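PDB 3GWZ: mitomycin biosynthesis 6-O-methyltransferase from Streptomyces lavendulae, which transfers the methyl group of S-adenosyl-L-methionine to 6-demethylmitomycins A and B, completing the quinone methoxy group of mitomycins A and B. Local coordinates for residues A[57-62]-A[129-134]; A[93-96]-A[100-103]; A[193-198]-A[221-226]; A[144-149]-A[321-326]; A[243-248]-A[254-259]. All blocks are in the same frame, centred on the assembly; numbering follows the deposited sequence. Where two conformers were deposited one is given.

Near the N terminus, helix 32-61 is joined by contact 1 to helix 126-135, and the loop so closed holds contact 2, a short-range turn between helix 85-97 and strand 102-103. The two touch where Ala-58 packs on Leu-95 and Phe-101. Contact 4 closes a much longer loop, bringing helix 146-152 against helix 316-329; nested in it are contacts 3 and 5, in series within the methyltransferase domain. These also touch, through the Asp-222 to Arg-248 salt bridge and the packing of Leu-221 on Cys-254, and so join three successive helices to the edge strand of the central sheet. Contacts 1, 2 and 4 all border the second subunit.

Contact 1: A[57-62]-A[129-134]; sequences VAVELG and TDARFQ
Apolar packing between the helices centres on Val-59, whose side chain enters the angle between Ala-131 and Arg-132. Val-59 CG2 meets Arg-132 CG at 3.9 Å and lies 4.3 Å from Ala-131 CB, so one methyl touches both neighbours on helix 126-135.

A second kind of contact is made with the guanidinium group. The Arg-132 chain runs extended from CG to NE, and a final turn (chi4 79°) presents the flat group to the valine: Val-59 CB sits over the centre of one face, 4.0 Å from Arg-132 CZ, while Val-59 CG1 approaches NH1.

Polar links are indirect. Water 1 donates to Val-59 O at 2.7 Å and accepts from Arg-132 NE at 3.2 Å, tying the first helix's backbone to the arginine. Beyond the two segments, NH1 bonds to Ala-128 O and NH2 to Leu-119 O; with the water, these probably fix the group's rotation, and a long, weak ion pair to Glu-65 adds to them.

Three residues on, Gly-62 adopts positive phi as the C-prime residue of a Schellman motif. The arrangement is thus a helix C terminus packed against a later helix, in the largely helical, dimer-forming part of a COMT-type O-methyltransferase.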
# COMPACT_ATOMS: atom_id res chain seq x y z
N VAL A 57 -14.03 -6.85 12.27
CA VAL A 57 -14.88 -6.01 11.44
C VAL A 57 -14.10 -4.83 10.87
O VAL A 57 -14.29 -4.47 9.71
CB VAL A 57 -16.13 -5.51 12.19
CG1 VAL A 57 -16.90 -4.51 11.34
CG2 VAL A 57 -17.02 -6.70 12.55
N ALA A 58 -13.21 -4.25 11.68
CA ALA A 58 -12.37 -3.15 11.17
C ALA A 58 -11.49 -3.59 9.99
O ALA A 58 -11.30 -2.84 9.03
CB ALA A 58 -11.51 -2.55 12.30
N VAL A 59 -10.94 -4.80 10.05
CA VAL A 59 -10.12 -5.26 8.93
C VAL A 59 -10.99 -5.71 7.76
O VAL A 59 -10.62 -5.49 6.61
CB VAL A 59 -9.10 -6.36 9.31
CG1 VAL A 59 -8.11 -5.82 10.36
CG2 VAL A 59 -9.80 -7.61 9.79
N GLU A 60 -12.13 -6.32 8.04
CA GLU A 60 -13.02 -6.74 6.97
C GLU A 60 -13.50 -5.53 6.15
O GLU A 60 -13.57 -5.59 4.92
CB GLU A 60 -14.22 -7.52 7.52
CG GLU A 60 -15.15 -8.00 6.42
CD GLU A 60 -16.35 -8.77 6.94
OE1 GLU A 60 -17.20 -9.17 6.11
OE2 GLU A 60 -16.45 -8.98 8.17
N LEU A 61 -13.81 -4.44 6.83
CA LEU A 61 -14.26 -3.22 6.17
C LEU A 61 -13.13 -2.43 5.51
O LEU A 61 -13.38 -1.62 4.61
CB LEU A 61 -14.98 -2.31 7.17
CG LEU A 61 -16.35 -2.84 7.62
CD1 LEU A 61 -17.05 -1.85 8.55
CD2 LEU A 61 -17.21 -3.17 6.42
N GLY A 62 -11.90 -2.66 5.96
CA GLY A 62 -10.75 -1.97 5.39
C GLY A 62 -10.45 -0.62 6.03
O GLY A 62 -9.90 0.27 5.39
N THR A 129 -2.61 -10.90 8.58
CA THR A 129 -3.25 -11.96 7.81
C THR A 129 -4.15 -12.78 8.72
O THR A 129 -5.23 -13.21 8.30
CB THR A 129 -2.24 -12.89 7.11
OG1 THR A 129 -1.24 -13.31 8.05
CG2 THR A 129 -1.59 -12.14 5.95
N ASP A 130 -3.72 -12.99 9.96
CA ASP A 130 -4.52 -13.79 10.89
C ASP A 130 -5.82 -13.06 11.23
O ASP A 130 -6.88 -13.68 11.33
CB ASP A 130 -3.73 -14.13 12.16
CG ASP A 130 -4.09 -15.50 12.71
OD1 ASP A 130 -4.92 -16.22 12.09
OD2 ASP A 130 -3.55 -15.87 13.77
N ALA A 131 -5.75 -11.75 11.41
CA ALA A 131 -6.95 -10.98 11.73
C ALA A 131 -8.00 -11.17 10.64
O ALA A 131 -9.17 -11.35 10.93
CB ALA A 131 -6.64 -9.51 11.93
N ARG A 132 -7.56 -11.15 9.38
CA ARG A 132 -8.49 -11.31 8.26
C ARG A 132 -9.01 -12.73 8.10
O ARG A 132 -10.15 -12.94 7.69
CB ARG A 132 -7.84 -10.82 6.95
CG ARG A 132 -7.71 -9.29 6.92
CD ARG A 132 -6.75 -8.78 5.86
NE ARG A 132 -6.78 -7.32 5.83
CZ ARG A 132 -6.14 -6.54 6.70
NH1 ARG A 132 -5.39 -7.08 7.65
NH2 ARG A 132 -6.25 -5.22 6.60
N PHE A 133 -8.16 -13.70 8.43
CA PHE A 133 -8.52 -15.13 8.45
C PHE A 133 -9.61 -15.35 9.50
O PHE A 133 -10.64 -15.97 9.22
CB PHE A 133 -7.24 -15.93 8.78
CG PHE A 133 -7.43 -17.44 8.90
CD1 PHE A 133 -8.17 -18.15 7.98
CD2 PHE A 133 -6.78 -18.14 9.92
CE1 PHE A 133 -8.31 -19.55 8.09
CE2 PHE A 133 -6.91 -19.53 10.04
CZ PHE A 133 -7.68 -20.23 9.12
N GLN A 134 -9.39 -14.83 10.70
CA GLN A 134 -10.33 -14.97 11.81
C GLN A 134 -11.65 -14.22 11.58
O GLN A 134 -12.66 -14.53 12.20
CB GLN A 134 -9.69 -14.45 13.10
CG GLN A 134 -8.51 -15.27 13.58
CD GLN A 134 -7.75 -14.57 14.68
OE1 GLN A 134 -8.16 -13.51 15.17
NE2 GLN A 134 -6.62 -15.15 15.07
O HOH W 1 -8.81 -5.19 4.66

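Contact 2: A[93-96]-A[100-103]; sequences RLLA and VFDD
Val-100 turns back onto the end of helix 85-97 and donates its N-H to Leu-95 O at 2.9 Å. The bond is fairly straight (153° at the hydrogen), but the donor stands 44° out of the carbonyl plane, above it rather than on a lone pair. Val-100 O lies against the same leucine, 3.4 Å from Leu-95 CB, and the valine side chain continues onto Ile-55 of helix 32-61.

Phe-101 follows with positive phi. Its side chain runs beside that of Leu-95 in the same direction, and Leu-95 CD1 reaches the ring edge in plane, 3.9 Å from Phe-101 CE1. The carbonyl serves the other helix residue: Ala-96 CA makes a C-H...O contact with Phe-101 O at 3.4 Å. Water 3 lies 2.7 Å from Ala-96 O and 2.8 Å from Phe-101 O, though it cannot donate to every acceptor around it, so these two bonds need not both be made at once.

At Asp-102 the chain becomes an edge strand, pairing antiparallel with strand 109-111 through backbone bonds to Ala-111. A helix leading into such a small antiparallel sheet is consistent with the winged-helix-like dimerisation domain of this methyltransferase family.

Asp-103 returns to the helix: its CB packs on Ala-96 CB at 3.7 Å. With CG anti to the backbone N (chi1 178°), OD2 accepts from water 2 at 2.8 Å, and that water also donates to Arg-93 O. The other carboxylate oxygen, OD1, takes the backbone N-H of Gly-105.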
# COMPACT_ATOMS: atom_id res chain seq x y z
N ARG A 93 -15.12 4.44 18.33
CA ARG A 93 -14.97 4.95 19.69
C ARG A 93 -14.51 3.83 20.62
O ARG A 93 -13.60 4.01 21.41
CB ARG A 93 -16.28 5.50 20.23
CG ARG A 93 -16.73 6.81 19.64
CD ARG A 93 -17.73 7.49 20.57
NE ARG A 93 -18.54 6.51 21.31
CZ ARG A 93 -19.76 6.13 20.96
NH1 ARG A 93 -20.32 6.63 19.86
NH2 ARG A 93 -20.42 5.24 21.69
N LEU A 94 -15.17 2.69 20.52
CA LEU A 94 -14.84 1.55 21.36
C LEU A 94 -13.41 1.08 21.13
O LEU A 94 -12.65 0.88 22.07
CB LEU A 94 -15.81 0.39 21.12
CG LEU A 94 -15.45 -0.94 21.78
CD1 LEU A 94 -15.48 -0.85 23.32
CD2 LEU A 94 -16.42 -2.00 21.30
N LEU A 95 -13.05 0.90 19.86
CA LEU A 95 -11.71 0.44 19.54
C LEU A 95 -10.66 1.41 20.08
O LEU A 95 -9.67 0.99 20.68
CB LEU A 95 -11.56 0.25 18.03
CG LEU A 95 -12.21 -1.02 17.47
CD1 LEU A 95 -12.26 -0.96 15.95
CD2 LEU A 95 -11.46 -2.28 17.93
N ALA A 96 -10.87 2.71 19.87
CA ALA A 96 -9.91 3.71 20.36
C ALA A 96 -9.77 3.63 21.88
O ALA A 96 -8.67 3.79 22.41
CB ALA A 96 -10.35 5.10 19.92
N VAL A 100 -6.88 0.74 19.97
CA VAL A 100 -6.78 0.50 18.53
C VAL A 100 -7.38 1.68 17.77
O VAL A 100 -8.57 1.96 17.90
CB VAL A 100 -7.50 -0.80 18.14
CG1 VAL A 100 -7.41 -1.03 16.63
CG2 VAL A 100 -6.91 -1.97 18.89
N PHE A 101 -6.54 2.35 16.97
CA PHE A 101 -6.84 3.67 16.41
C PHE A 101 -6.81 4.71 17.53
O PHE A 101 -7.01 4.38 18.69
CB PHE A 101 -8.22 3.75 15.72
CG PHE A 101 -8.41 2.75 14.60
CD1 PHE A 101 -9.33 1.72 14.73
CD2 PHE A 101 -7.71 2.87 13.41
CE1 PHE A 101 -9.53 0.81 13.72
CE2 PHE A 101 -7.90 1.97 12.39
CZ PHE A 101 -8.82 0.93 12.54
N ASP A 102 -6.56 5.97 17.17
CA ASP A 102 -6.68 7.09 18.11
C ASP A 102 -7.96 7.87 17.80
O ASP A 102 -8.27 8.15 16.64
CB ASP A 102 -5.48 8.04 17.99
CG ASP A 102 -4.24 7.56 18.73
OD1 ASP A 102 -4.36 6.69 19.63
OD2 ASP A 102 -3.14 8.05 18.41
N ASP A 103 -8.71 8.21 18.84
CA ASP A 103 -9.84 9.12 18.70
C ASP A 103 -9.29 10.53 18.95
O ASP A 103 -8.83 10.81 20.05
CB ASP A 103 -10.92 8.77 19.73
CG ASP A 103 -12.12 9.70 19.68
OD1 ASP A 103 -12.00 10.82 19.13
OD2 ASP A 103 -13.18 9.31 20.19
O HOH W 2 -12.95 7.18 21.99
O HOH W 3 -6.53 4.94 21.35

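Contact 3: A[193-198]-A[221-226]; sequences QVAAAY and LDAFPG
Two helix ends come together, with the CA atoms of Ala-195 and Ala-223 6.5 Å apart and the chain leaving helical geometry at Tyr-198 on one side and Phe-224 on the other. The small side chains allow this close approach: both alanines point at the opposite segment, and Ala-195 CB meets Ala-223 CB at 4.1 Å.

Phe-224 supplies the rest. Its CG is anti to the carbonyl carbon (chi1 -66°), which carries the ring across to the last turn of helix 173-197. There the ring edge faces Ala-195 O near the ring plane, at 3.6 Å from Phe-224 CE2; the polarised C-H edge probably suits a carbonyl oxygen. Tyr-198 O approaches obliquely, 3.6 Å from Phe-224 CZ.

Helix 215-223 follows the first strand, 205-209, of the class I methyltransferase fold, so the contact sets the end of the long helix 173-197 beside the first helix of the Rossmann-like unit. The cofactor product S-adenosyl-L-homocysteine lies about 13 Å from the Ala-195 side chain.

Phe-200 completes the aromatic cluster, packing edge-to-face with both Phe-224 and Tyr-198. Tyr-198 packs on Arg-302 and Leu-304 of strand 302-308, and its OH is hydrogen-bonded to Glu-365 OE2 of the neighbouring strand 361-368.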
# COMPACT_ATOMS: atom_id res chain seq x y z
N GLN A 193 14.77 -18.48 9.41
CA GLN A 193 15.29 -19.07 10.64
C GLN A 193 15.76 -20.50 10.41
O GLN A 193 16.85 -20.88 10.84
CB GLN A 193 14.24 -19.04 11.75
CG GLN A 193 13.94 -17.66 12.31
CD GLN A 193 12.65 -17.62 13.12
OE1 GLN A 193 11.92 -18.61 13.19
NE2 GLN A 193 12.37 -16.47 13.72
N VAL A 194 14.93 -21.30 9.74
CA VAL A 194 15.31 -22.69 9.49
C VAL A 194 16.57 -22.77 8.63
O VAL A 194 17.48 -23.56 8.91
CB VAL A 194 14.20 -23.46 8.76
CG1 VAL A 194 14.72 -24.82 8.33
CG2 VAL A 194 12.96 -23.61 9.64
N ALA A 195 16.61 -21.97 7.57
CA ALA A 195 17.73 -21.99 6.64
C ALA A 195 19.04 -21.59 7.33
O ALA A 195 20.12 -21.94 6.88
CB ALA A 195 17.44 -21.06 5.45
N ALA A 196 18.93 -20.85 8.43
CA ALA A 196 20.10 -20.38 9.14
C ALA A 196 20.47 -21.31 10.28
O ALA A 196 21.60 -21.29 10.77
CB ALA A 196 19.87 -18.96 9.65
N ALA A 197 19.52 -22.14 10.70
CA ALA A 197 19.71 -22.98 11.89
C ALA A 197 20.14 -24.41 11.58
O ALA A 197 20.53 -25.16 12.47
CB ALA A 197 18.45 -22.98 12.75
N TYR A 198 20.06 -24.80 10.31
CA TYR A 198 20.41 -26.16 9.94
C TYR A 198 21.37 -26.16 8.76
O TYR A 198 21.13 -25.50 7.75
CB TYR A 198 19.16 -26.97 9.59
CG TYR A 198 19.42 -28.45 9.40
CD1 TYR A 198 19.42 -29.32 10.49
CD2 TYR A 198 19.68 -28.97 8.14
CE1 TYR A 198 19.67 -30.66 10.33
CE2 TYR A 198 19.93 -30.31 7.97
CZ TYR A 198 19.92 -31.16 9.07
OH TYR A 198 20.16 -32.50 8.90
N LEU A 221 16.64 -23.16 -0.49
CA LEU A 221 17.28 -23.17 -1.80
C LEU A 221 18.15 -21.94 -1.99
O LEU A 221 19.29 -22.04 -2.44
CB LEU A 221 16.26 -23.29 -2.93
CG LEU A 221 15.47 -24.60 -2.99
CD1 LEU A 221 14.39 -24.51 -4.04
CD2 LEU A 221 16.39 -25.80 -3.25
N ASP A 222 17.63 -20.77 -1.64
CA ASP A 222 18.41 -19.54 -1.75
C ASP A 222 19.71 -19.66 -0.96
O ASP A 222 20.77 -19.24 -1.43
CB ASP A 222 17.61 -18.33 -1.27
CG ASP A 222 16.59 -17.85 -2.28
OD1 ASP A 222 16.71 -18.20 -3.47
OD2 ASP A 222 15.65 -17.13 -1.88
N ALA A 223 19.63 -20.25 0.23
CA ALA A 223 20.76 -20.29 1.15
C ALA A 223 21.78 -21.35 0.80
O ALA A 223 22.93 -21.28 1.22
CB ALA A 223 20.27 -20.49 2.58
N PHE A 224 21.35 -22.36 0.04
CA PHE A 224 22.21 -23.49 -0.31
C PHE A 224 22.14 -23.76 -1.80
O PHE A 224 21.40 -24.64 -2.24
CB PHE A 224 21.83 -24.73 0.51
CG PHE A 224 22.09 -24.58 1.97
CD1 PHE A 224 23.32 -24.92 2.52
CD2 PHE A 224 21.12 -24.04 2.81
CE1 PHE A 224 23.57 -24.76 3.87
CE2 PHE A 224 21.37 -23.87 4.17
CZ PHE A 224 22.59 -24.23 4.70
N PRO A 225 22.94 -23.01 -2.58
CA PRO A 225 22.92 -22.98 -4.05
C PRO A 225 23.06 -24.33 -4.75
O PRO A 225 22.57 -24.46 -5.87
CB PRO A 225 24.10 -22.08 -4.40
CG PRO A 225 24.29 -21.22 -3.19
CD PRO A 225 23.94 -22.08 -2.02
N GLY A 226 23.71 -25.32 -4.14
CA GLY A 226 23.86 -26.61 -4.79
C GLY A 226 22.64 -27.51 -4.64
O GLY A 226 22.54 -28.56 -5.29

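Contact 4: A[144-149]-A[321-326]; sequences EQLTHS and VDLLLL
Helix 146-152 begins just after Gln-145 and lies against the middle of helix 316-329, the backbones coming nearest at Ser-149 and Leu-326, with 6.8 Å between their CA atoms. That pair also makes the tightest side-chain contact. Ser-149 CB rests on the branch point of the leucine, 3.6 Å from Leu-326 CG, with CD1 and CD2 at 3.9 Å and 3.8 Å from the same Ser-149 CB, so the isopropyl group straddles a single methylene. Leu-326 reaches it with CG anti to the backbone N (chi1 164°).

One turn back, Leu-146 spreads its two methyls over both leucines of the partner: its CD2 is 4.4 Å from Leu-323 CD2, and its CD1 is 4.5 Å from Leu-326 CD2. These looser methyl contacts are continued by neighbours, with Trp-143 against Leu-323 and, on the second subunit, Val-57 against Leu-146 and Thr-87 against Leu-326. Glu-144 and Asp-322 form salt bridges with Arg-141 and Arg-90 of that second subunit. The proton acceptor inferred for the reaction, His-279, lies about 10 Å from the Leu-326 side chain.

Between these two segments the contact is apolar packing. Ser-149 OG is buried but satisfied, being hydrogen-bonded to Glu-154 O, and the serine can therefore offer its methylene to the leucine while its hydroxyl serves its own chain.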
# COMPACT_ATOMS: atom_id res chain seq x y z
N GLU A 144 -17.77 -21.29 18.00
CA GLU A 144 -19.13 -21.42 18.53
C GLU A 144 -19.32 -22.81 19.12
O GLU A 144 -19.95 -22.97 20.16
CB GLU A 144 -20.13 -21.18 17.40
CG GLU A 144 -21.61 -21.24 17.83
CD GLU A 144 -22.53 -21.36 16.64
OE1 GLU A 144 -22.64 -20.38 15.87
OE2 GLU A 144 -23.12 -22.44 16.46
N GLN A 145 -18.74 -23.81 18.45
CA GLN A 145 -18.94 -25.21 18.80
C GLN A 145 -17.74 -25.81 19.54
O GLN A 145 -17.49 -27.01 19.45
CB GLN A 145 -19.28 -26.01 17.54
CG GLN A 145 -20.61 -25.60 16.91
CD GLN A 145 -21.78 -26.01 17.78
OE1 GLN A 145 -21.77 -27.10 18.34
NE2 GLN A 145 -22.79 -25.14 17.88
N LEU A 146 -17.00 -24.97 20.25
CA LEU A 146 -15.87 -25.44 21.06
C LEU A 146 -16.27 -26.56 22.01
O LEU A 146 -15.52 -27.50 22.22
CB LEU A 146 -15.24 -24.29 21.86
CG LEU A 146 -14.05 -24.65 22.76
CD1 LEU A 146 -12.91 -25.31 21.95
CD2 LEU A 146 -13.52 -23.42 23.47
N THR A 147 -17.46 -26.46 22.60
CA THR A 147 -17.91 -27.53 23.49
C THR A 147 -17.84 -28.91 22.81
O THR A 147 -17.39 -29.89 23.42
CB THR A 147 -19.32 -27.26 24.03
OG1 THR A 147 -19.26 -26.10 24.86
CG2 THR A 147 -19.82 -28.44 24.86
N HIS A 148 -18.23 -28.97 21.53
CA HIS A 148 -18.17 -30.23 20.79
C HIS A 148 -16.75 -30.80 20.80
O HIS A 148 -16.56 -31.99 21.06
CB HIS A 148 -18.70 -30.09 19.34
CG HIS A 148 -18.56 -31.34 18.53
ND1 HIS A 148 -19.55 -32.31 18.45
CD2 HIS A 148 -17.52 -31.82 17.80
CE1 HIS A 148 -19.14 -33.30 17.68
NE2 HIS A 148 -17.91 -33.03 17.28
N SER A 149 -15.76 -29.95 20.53
CA SER A 149 -14.37 -30.41 20.52
C SER A 149 -13.93 -30.86 21.91
O SER A 149 -13.21 -31.85 22.04
CB SER A 149 -13.42 -29.31 20.02
OG SER A 149 -13.61 -29.08 18.64
N VAL A 321 -2.72 -21.58 20.42
CA VAL A 321 -2.60 -22.17 19.09
C VAL A 321 -2.95 -23.65 19.12
O VAL A 321 -3.56 -24.17 18.20
CB VAL A 321 -1.19 -21.95 18.50
CG1 VAL A 321 -1.02 -22.76 17.21
CG2 VAL A 321 -0.97 -20.47 18.22
N ASP A 322 -2.59 -24.33 20.21
CA ASP A 322 -2.97 -25.73 20.40
C ASP A 322 -4.50 -25.89 20.36
O ASP A 322 -5.01 -26.84 19.77
CB ASP A 322 -2.45 -26.25 21.73
CG ASP A 322 -2.95 -27.66 22.04
OD1 ASP A 322 -2.38 -28.63 21.49
OD2 ASP A 322 -3.91 -27.78 22.84
N LEU A 323 -5.20 -24.98 21.02
CA LEU A 323 -6.67 -25.01 21.04
C LEU A 323 -7.26 -24.70 19.66
O LEU A 323 -8.26 -25.28 19.28
CB LEU A 323 -7.22 -24.04 22.10
CG LEU A 323 -8.66 -24.34 22.56
CD1 LEU A 323 -8.73 -25.73 23.21
CD2 LEU A 323 -9.16 -23.26 23.51
N LEU A 324 -6.65 -23.77 18.92
CA LEU A 324 -7.06 -23.51 17.54
C LEU A 324 -6.92 -24.78 16.66
O LEU A 324 -7.80 -25.08 15.84
CB LEU A 324 -6.25 -22.35 16.93
CG LEU A 324 -6.58 -21.97 15.47
CD1 LEU A 324 -7.99 -21.39 15.34
CD2 LEU A 324 -5.56 -20.99 14.86
N LEU A 325 -5.83 -25.51 16.83
CA LEU A 325 -5.65 -26.75 16.06
C LEU A 325 -6.79 -27.72 16.34
O LEU A 325 -7.32 -28.38 15.43
CB LEU A 325 -4.32 -27.42 16.42
CG LEU A 325 -3.05 -26.69 15.96
CD1 LEU A 325 -1.83 -27.33 16.62
CD2 LEU A 325 -2.93 -26.74 14.45
N LEU A 326 -7.17 -27.81 17.61
CA LEU A 326 -8.26 -28.69 18.02
C LEU A 326 -9.54 -28.33 17.28
O LEU A 326 -10.19 -29.17 16.65
CB LEU A 326 -8.48 -28.58 19.53
CG LEU A 326 -9.80 -29.14 20.07
CD1 LEU A 326 -9.80 -30.65 19.97
CD2 LEU A 326 -10.02 -28.69 21.51

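Contact 5: A[243-248]-A[254-259]; sequences ELLTGR and CEILPG
The backbone bond from Gly-247 N to Glu-243 O, 3.0 Å long, closes the helical turn from which Leu-245 reaches across to Cys-254 and Ile-256. A single methyl does the touching: Leu-245 CD1 stands 3.8 Å from Cys-254 SG and 3.8 Å from Ile-256 CD1. The two strand residues, two apart in sequence, both point at the helix, whereas Glu-255 between them points away.

The leucine is placed by CG lying anti to the carbonyl carbon (chi1 -72°), and the side chains of Leu-245 and Ile-256 meet at a slant. On the strand, Cys-254 carries SG anti to its own N, which turns the sulfur toward the leucine methyl.

Helix 235-247 and strand 254-258 form the closing half of a beta-alpha-beta unit that starts at strand 228-233, the contact being the usual packing of a crossover helix on the sheet of a class I methyltransferase. The strand is paired in parallel with 228-233, and just past its end Gly-259 touches bound S-adenosyl-L-homocysteine. Helix 215-223 adds to the same core: Ala-218 packs on Leu-245, and Leu-221 on Cys-254. At the helix end, Arg-248 is tied to that same helix by its salt bridge with Asp-222.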
# COMPACT_ATOMS: atom_id res chain seq x y z
N GLU A 243 3.73 -20.60 -8.32
CA GLU A 243 3.80 -19.17 -8.58
C GLU A 243 4.87 -18.47 -7.72
O GLU A 243 5.67 -17.67 -8.23
CB GLU A 243 2.44 -18.49 -8.40
CG GLU A 243 2.50 -16.97 -8.64
CD GLU A 243 1.16 -16.27 -8.45
OE1 GLU A 243 0.11 -16.96 -8.46
OE2 GLU A 243 1.15 -15.03 -8.28
N LEU A 244 4.89 -18.76 -6.42
CA LEU A 244 5.87 -18.15 -5.51
C LEU A 244 7.30 -18.52 -5.90
O LEU A 244 8.18 -17.65 -6.03
CB LEU A 244 5.59 -18.53 -4.05
CG LEU A 244 6.54 -18.04 -2.95
CD1 LEU A 244 5.84 -17.97 -1.59
CD2 LEU A 244 7.80 -18.90 -2.85
N LEU A 245 7.53 -19.81 -6.11
CA LEU A 245 8.86 -20.29 -6.45
C LEU A 245 9.33 -19.80 -7.82
O LEU A 245 10.49 -19.46 -8.00
CB LEU A 245 8.91 -21.82 -6.37
CG LEU A 245 8.87 -22.39 -4.94
CD1 LEU A 245 8.43 -23.86 -4.92
CD2 LEU A 245 10.22 -22.22 -4.24
N THR A 246 8.42 -19.77 -8.79
CA THR A 246 8.78 -19.33 -10.13
C THR A 246 9.16 -17.84 -10.16
O THR A 246 10.17 -17.46 -10.74
CB THR A 246 7.65 -19.60 -11.12
OG1 THR A 246 7.39 -21.01 -11.15
CG2 THR A 246 8.03 -19.12 -12.52
N GLY A 247 8.34 -17.02 -9.50
CA GLY A 247 8.58 -15.58 -9.47
C GLY A 247 9.80 -15.19 -8.66
O GLY A 247 10.29 -14.06 -8.76
N ARG A 248 10.29 -16.12 -7.84
CA ARG A 248 11.53 -15.89 -7.11
C ARG A 248 12.73 -16.52 -7.84
O ARG A 248 13.83 -16.60 -7.30
CB ARG A 248 11.42 -16.36 -5.66
CG ARG A 248 10.72 -15.31 -4.77
CD ARG A 248 10.39 -15.82 -3.39
NE ARG A 248 11.59 -16.12 -2.60
CZ ARG A 248 11.57 -16.49 -1.33
NH1 ARG A 248 10.41 -16.60 -0.70
NH2 ARG A 248 12.71 -16.76 -0.68
N CYS A 254 13.35 -26.35 -8.27
CA CYS A 254 12.34 -27.01 -7.43
C CYS A 254 11.22 -27.60 -8.27
O CYS A 254 10.51 -26.88 -8.97
CB CYS A 254 11.78 -26.03 -6.39
SG CYS A 254 10.82 -26.84 -5.05
N GLU A 255 11.08 -28.91 -8.20
CA GLU A 255 9.97 -29.58 -8.83
C GLU A 255 8.72 -29.41 -7.96
O GLU A 255 8.80 -29.50 -6.74
CB GLU A 255 10.28 -31.07 -8.99
CG GLU A 255 9.08 -31.92 -9.35
CD GLU A 255 9.42 -33.39 -9.46
OE1 GLU A 255 8.55 -34.23 -9.16
OE2 GLU A 255 10.58 -33.69 -9.83
N ILE A 256 7.58 -29.17 -8.60
CA ILE A 256 6.29 -29.11 -7.93
C ILE A 256 5.54 -30.43 -8.09
O ILE A 256 5.30 -30.89 -9.20
CB ILE A 256 5.39 -28.02 -8.55
CG1 ILE A 256 6.09 -26.65 -8.54
CG2 ILE A 256 4.05 -27.98 -7.85
CD1 ILE A 256 6.50 -26.17 -7.16
N LEU A 257 5.16 -31.03 -6.97
CA LEU A 257 4.48 -32.32 -6.98
C LEU A 257 3.10 -32.21 -6.33
O LEU A 257 2.99 -32.23 -5.10
CB LEU A 257 5.31 -33.35 -6.23
CG LEU A 257 4.69 -34.74 -6.09
CD1 LEU A 257 4.29 -35.30 -7.46
CD2 LEU A 257 5.65 -35.69 -5.37
N PRO A 258 2.06 -32.05 -7.15
CA PRO A 258 0.69 -32.09 -6.64
C PRO A 258 0.41 -33.50 -6.16
O PRO A 258 0.63 -34.45 -6.92
CB PRO A 258 -0.16 -31.77 -7.88
CG PRO A 258 0.80 -31.12 -8.86
CD PRO A 258 2.11 -31.77 -8.60
N GLY A 259 -0.04 -33.67 -4.93
CA GLY A 259 -0.22 -35.00 -4.39
C GLY A 259 -0.79 -35.03 -2.99
O GLY A 259 -1.25 -34.01 -2.47